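Local coordinates for protein probable glutathione S-transferase (Pseudomonas aeruginosa, PDB 6JWK) that probably isomerises maleylpyruvate with glutathione as cofactor, as a zeta-class member of the glutathione S-transferase superfamily, at residues F6-I17 with F200-Y211. Sequence-based numbering, arbitrary orientation.
Sequences FFNSSTSYRVRI and FQRASPERQPDY. With SO4 (sulfate ion), chain I.
Arg16 grips the carbonyl oxygen of Ala203 side-on: NE lies 2.9 Å and NH2 3.0 Å from Ala203 O, which sits in the guanidinium plane. A bend at chi3 (-49°) turns the guanidinium across the end of helix 198-203, where the carbonyl of its last residue takes both bonds. The amide of Gln208 stacks on one guanidinium face, the planes 28° apart, and is itself held by a bond from NE2 to Ser204 O; the opposite face rests on Tyr13 CA. NH1 turns back to Ser5 OG and, weakly, to Phe6 O. Phe7 N donates to Asp210 OD2 on its syn side, 3.0 Å away and about 23° out of the carboxylate plane. Tyr211 turns its edge toward the face of the Phe7 ring in an offset T-shaped pair, centroids 5.5 Å apart. Pro205 CD sits over one face of Tyr13, 3.6 Å from the ring centroid, and Ile17 CG2 lies over the Phe200 face, 3.4 Å from Phe200 CE2. Ser10 N donates to a sulfate ion, probably from the crystallisation liquor. The contact ties the first helix of the thioredoxin-like domain to the last helix and C-terminal tail of the all-helical domain, an interdomain contact within the two-domain glutathione S-transferase fold.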
loop_
_atom_site.group_PDB
_atom_site.type_symbol
_atom_site.label_atom_id
_atom_site.label_comp_id
_atom_site.label_asym_id
_atom_site.label_seq_id
_atom_site.Cartn_x
_atom_site.Cartn_y
_atom_site.Cartn_z
ATOM N N PHE B 6 16.241 4.731 9.451
ATOM C CA PHE B 6 16.373 6.039 10.141
ATOM C C PHE B 6 15.403 6.029 11.331
ATOM O O PHE B 6 14.207 5.543 11.189
ATOM C CB PHE B 6 16.141 7.177 9.134
ATOM C CG PHE B 6 16.051 8.559 9.735
ATOM C CD1 PHE B 6 17.170 9.159 10.313
ATOM C CD2 PHE B 6 14.861 9.279 9.694
ATOM C CE1 PHE B 6 17.093 10.443 10.848
ATOM C CE2 PHE B 6 14.776 10.546 10.259
ATOM C CZ PHE B 6 15.895 11.133 10.821
ATOM N N PHE B 7 15.852 6.545 12.485
ATOM C CA PHE B 7 15.082 6.441 13.762
ATOM C C PHE B 7 13.688 7.047 13.582
ATOM O O PHE B 7 12.704 6.480 14.090
ATOM C CB PHE B 7 15.839 7.014 14.968
ATOM C CG PHE B 7 15.966 8.507 14.984
ATOM C CD1 PHE B 7 14.960 9.287 15.511
ATOM C CD2 PHE B 7 17.078 9.124 14.443
ATOM C CE1 PHE B 7 15.070 10.666 15.507
ATOM C CE2 PHE B 7 17.205 10.500 14.477
ATOM C CZ PHE B 7 16.192 11.267 14.990
ATOM N N ASN B 8 13.581 8.124 12.825
ATOM C CA ASN B 8 12.331 8.920 12.737
ATOM C C ASN B 8 11.489 8.554 11.509
ATOM O O ASN B 8 10.436 9.211 11.305
ATOM C CB ASN B 8 12.648 10.413 12.701
ATOM C CG ASN B 8 11.882 11.102 13.803
ATOM O OD1 ASN B 8 11.971 10.685 14.959
ATOM N ND2 ASN B 8 11.084 12.093 13.444
ATOM N N SER B 9 11.924 7.585 10.703
ATOM C CA SER B 9 11.153 7.123 9.520
ATOM C C SER B 9 10.054 6.156 9.972
ATOM O O SER B 9 10.413 5.083 10.542
ATOM C CB SER B 9 12.075 6.485 8.531
ATOM O OG SER B 9 11.374 5.560 7.739
ATOM N N SER B 10 8.787 6.459 9.702
ATOM C CA SER B 10 7.651 5.572 10.064
ATOM C C SER B 10 7.783 4.213 9.378
ATOM O O SER B 10 7.477 3.192 10.003
ATOM C CB SER B 10 6.324 6.171 9.724
ATOM O OG SER B 10 6.082 7.261 10.548
ATOM N N THR B 11 8.201 4.187 8.118
ATOM C CA THR B 11 8.265 2.923 7.353
ATOM C C THR B 11 9.420 2.106 7.941
ATOM O O THR B 11 9.300 0.872 7.988
ATOM C CB THR B 11 8.357 3.177 5.831
ATOM O OG1 THR B 11 9.459 4.072 5.641
ATOM C CG2 THR B 11 7.087 3.790 5.284
ATOM N N SER B 12 10.497 2.743 8.375
ATOM C CA SER B 12 11.604 2.021 9.079
ATOM C C SER B 12 11.057 1.396 10.374
ATOM O O SER B 12 11.361 0.248 10.683
ATOM C CB SER B 12 12.771 2.932 9.392
ATOM O OG SER B 12 13.370 3.425 8.203
ATOM N N TYR B 13 10.299 2.180 11.121
ATOM C CA TYR B 13 9.703 1.737 12.407
ATOM C C TYR B 13 8.887 0.446 12.153
ATOM O O TYR B 13 9.023 -0.522 12.927
ATOM C CB TYR B 13 8.923 2.918 12.984
ATOM C CG TYR B 13 8.407 2.749 14.392
ATOM C CD1 TYR B 13 8.754 1.660 15.188
ATOM C CD2 TYR B 13 7.633 3.752 14.967
ATOM C CE1 TYR B 13 8.268 1.532 16.487
ATOM C CE2 TYR B 13 7.148 3.636 16.269
ATOM C CZ TYR B 13 7.477 2.527 17.030
ATOM O OH TYR B 13 7.007 2.438 18.309
ATOM N N ARG B 14 8.036 0.423 11.121
ATOM C CA ARG B 14 7.199 -0.765 10.769
ATOM C C ARG B 14 8.095 -2.004 10.705
ATOM O O ARG B 14 7.745 -3.011 11.229
ATOM C CB ARG B 14 6.513 -0.651 9.394
ATOM C CG ARG B 14 5.483 0.460 9.269
ATOM C CD ARG B 14 4.987 0.486 7.853
ATOM N NE ARG B 14 4.114 1.607 7.647
ATOM C CZ ARG B 14 3.675 2.003 6.483
ATOM N NH1 ARG B 14 4.097 1.393 5.386
ATOM N NH2 ARG B 14 2.856 3.039 6.406
ATOM N N VAL B 15 9.230 -1.912 10.023
ATOM C CA VAL B 15 10.096 -3.099 9.794
ATOM C C VAL B 15 10.941 -3.417 11.017
ATOM O O VAL B 15 11.225 -4.630 11.256
ATOM C CB VAL B 15 10.981 -2.881 8.548
ATOM C CG1 VAL B 15 11.868 -4.081 8.308
ATOM C CG2 VAL B 15 10.116 -2.599 7.311
ATOM N N ARG B 16 11.372 -2.418 11.782
ATOM C CA ARG B 16 12.057 -2.672 13.084
ATOM C C ARG B 16 11.108 -3.433 14.021
ATOM O O ARG B 16 11.560 -4.350 14.731
ATOM C CB ARG B 16 12.535 -1.395 13.761
ATOM C CG ARG B 16 13.686 -0.702 13.039
ATOM C CD ARG B 16 14.348 0.374 13.879
ATOM N NE ARG B 16 13.412 1.312 14.505
ATOM C CZ ARG B 16 13.014 2.475 14.016
ATOM N NH1 ARG B 16 13.490 2.927 12.866
ATOM N NH2 ARG B 16 12.163 3.221 14.718
ATOM N N ILE B 17 9.817 -3.131 14.010
ATOM C CA ILE B 17 8.879 -3.931 14.862
ATOM C C ILE B 17 8.843 -5.365 14.333
ATOM O O ILE B 17 8.934 -6.332 15.147
ATOM C CB ILE B 17 7.486 -3.292 14.837
ATOM C CG1 ILE B 17 7.497 -1.896 15.465
ATOM C CG2 ILE B 17 6.435 -4.186 15.469
ATOM C CD1 ILE B 17 6.215 -1.102 15.171
ATOM N N PHE B 200 8.371 -4.148 20.851
ATOM C CA PHE B 200 7.991 -2.794 20.382
ATOM C C PHE B 200 8.884 -1.723 21.012
ATOM O O PHE B 200 9.258 -0.701 20.334
ATOM C CB PHE B 200 6.523 -2.543 20.677
ATOM C CG PHE B 200 5.614 -3.220 19.697
ATOM C CD1 PHE B 200 5.277 -4.553 19.853
ATOM C CD2 PHE B 200 5.045 -2.484 18.663
ATOM C CE1 PHE B 200 4.407 -5.153 18.946
ATOM C CE2 PHE B 200 4.169 -3.083 17.782
ATOM C CZ PHE B 200 3.882 -4.418 17.892
ATOM N N GLN B 201 9.162 -1.870 22.304
ATOM C CA GLN B 201 10.034 -0.892 23.003
ATOM C C GLN B 201 11.429 -0.866 22.342
ATOM O O GLN B 201 11.908 0.241 22.091
ATOM C CB GLN B 201 10.146 -1.240 24.486
ATOM C CG GLN B 201 8.847 -1.095 25.267
ATOM C CD GLN B 201 8.848 -1.919 26.539
ATOM O OE1 GLN B 201 9.793 -2.636 26.862
ATOM N NE2 GLN B 201 7.733 -1.916 27.225
ATOM N N ARG B 202 12.008 -2.027 21.994
ATOM C CA ARG B 202 13.321 -2.084 21.279
ATOM C C ARG B 202 13.232 -1.360 19.934
ATOM O O ARG B 202 14.230 -0.682 19.524
ATOM C CB ARG B 202 13.735 -3.526 20.994
ATOM C CG ARG B 202 14.152 -4.294 22.233
ATOM C CD ARG B 202 14.096 -5.787 21.949
ATOM N NE ARG B 202 15.249 -6.148 21.160
ATOM C CZ ARG B 202 16.423 -6.521 21.678
ATOM N NH1 ARG B 202 17.444 -6.811 20.881
ATOM N NH2 ARG B 202 16.573 -6.626 22.992
ATOM N N ALA B 203 12.112 -1.545 19.219
ATOM C CA ALA B 203 11.914 -1.016 17.854
ATOM C C ALA B 203 11.658 0.488 17.892
ATOM O O ALA B 203 11.781 1.149 16.871
ATOM C CB ALA B 203 10.795 -1.774 17.175
ATOM N N SER B 204 11.250 1.029 19.027
ATOM C CA SER B 204 10.773 2.428 19.092
ATOM C C SER B 204 11.882 3.369 18.614
ATOM O O SER B 204 13.063 3.142 18.834
ATOM C CB SER B 204 10.301 2.772 20.529
ATOM O OG SER B 204 11.409 2.768 21.431
ATOM N N PRO B 205 11.527 4.503 17.997
ATOM C CA PRO B 205 12.497 5.541 17.653
ATOM C C PRO B 205 13.418 5.947 18.816
ATOM O O PRO B 205 14.663 6.051 18.636
ATOM C CB PRO B 205 11.591 6.729 17.247
ATOM C CG PRO B 205 10.314 6.081 16.749
ATOM C CD PRO B 205 10.157 4.854 17.612
ATOM N N GLU B 206 12.824 6.079 20.010
ATOM C CA GLU B 206 13.492 6.674 21.195
ATOM C C GLU B 206 14.586 5.737 21.693
ATOM O O GLU B 206 15.481 6.231 22.413
ATOM C CB GLU B 206 12.482 6.990 22.311
ATOM C CG GLU B 206 11.421 7.997 21.901
ATOM C CD GLU B 206 10.117 7.446 21.342
ATOM O OE1 GLU B 206 10.118 6.348 20.771
ATOM O OE2 GLU B 206 9.089 8.126 21.502
ATOM N N ARG B 207 14.547 4.459 21.310
ATOM C CA ARG B 207 15.524 3.462 21.768
ATOM C C ARG B 207 16.538 3.165 20.652
ATOM O O ARG B 207 17.321 2.237 20.806
ATOM C CB ARG B 207 14.778 2.234 22.287
ATOM C CG ARG B 207 13.970 2.469 23.575
ATOM C CD ARG B 207 14.820 2.900 24.786
ATOM N NE ARG B 207 15.722 1.808 25.172
ATOM C CZ ARG B 207 16.940 1.947 25.698
ATOM N NH1 ARG B 207 17.443 3.131 26.008
ATOM N NH2 ARG B 207 17.651 0.887 25.955
ATOM N N GLN B 208 16.494 3.874 19.536
ATOM C CA GLN B 208 17.452 3.594 18.434
ATOM C C GLN B 208 18.826 4.165 18.812
ATOM O O GLN B 208 18.914 5.205 19.456
ATOM C CB GLN B 208 16.922 4.149 17.113
ATOM C CG GLN B 208 15.640 3.429 16.666
ATOM C CD GLN B 208 15.871 1.932 16.628
ATOM O OE1 GLN B 208 16.783 1.475 15.936
ATOM N NE2 GLN B 208 15.064 1.156 17.363
ATOM N N PRO B 209 19.923 3.503 18.403
ATOM C CA PRO B 209 21.274 4.083 18.513
ATOM C C PRO B 209 21.420 5.480 17.891
ATOM O O PRO B 209 22.122 6.257 18.431
ATOM C CB PRO B 209 22.133 3.086 17.725
ATOM C CG PRO B 209 21.379 1.763 17.874
ATOM C CD PRO B 209 19.917 2.163 17.780
ATOM N N ASP B 210 20.716 5.783 16.801
ATOM C CA ASP B 210 20.818 7.091 16.097
ATOM C C ASP B 210 19.856 8.119 16.710
ATOM O O ASP B 210 19.679 9.196 16.095
ATOM C CB ASP B 210 20.635 6.938 14.577
ATOM C CG ASP B 210 19.343 6.264 14.142
ATOM O OD1 ASP B 210 18.904 5.339 14.863
ATOM O OD2 ASP B 210 18.787 6.664 13.068
ATOM N N TYR B 211 19.222 7.841 17.858
ATOM C CA TYR B 211 18.255 8.810 18.445
ATOM C C TYR B 211 18.982 9.850 19.323
ATOM O O TYR B 211 19.694 9.406 20.224
ATOM C CB TYR B 211 17.187 8.093 19.280
ATOM C CG TYR B 211 16.148 9.028 19.840
ATOM C CD1 TYR B 211 15.145 9.551 19.052
ATOM C CD2 TYR B 211 16.143 9.343 21.185
ATOM C CE1 TYR B 211 14.164 10.376 19.577
ATOM C CE2 TYR B 211 15.192 10.194 21.721
ATOM C CZ TYR B 211 14.193 10.700 20.928
ATOM O OH TYR B 211 13.259 11.517 21.483
HETATM S S SO4 I . 8.419 8.696 6.665
HETATM O O1 SO4 I . 8.277 7.306 6.347
HETATM O O2 SO4 I . 7.754 9.521 5.710
HETATM O O3 SO4 I . 7.840 9.021 7.954
HETATM O O4 SO4 I . 9.821 8.998 6.658
#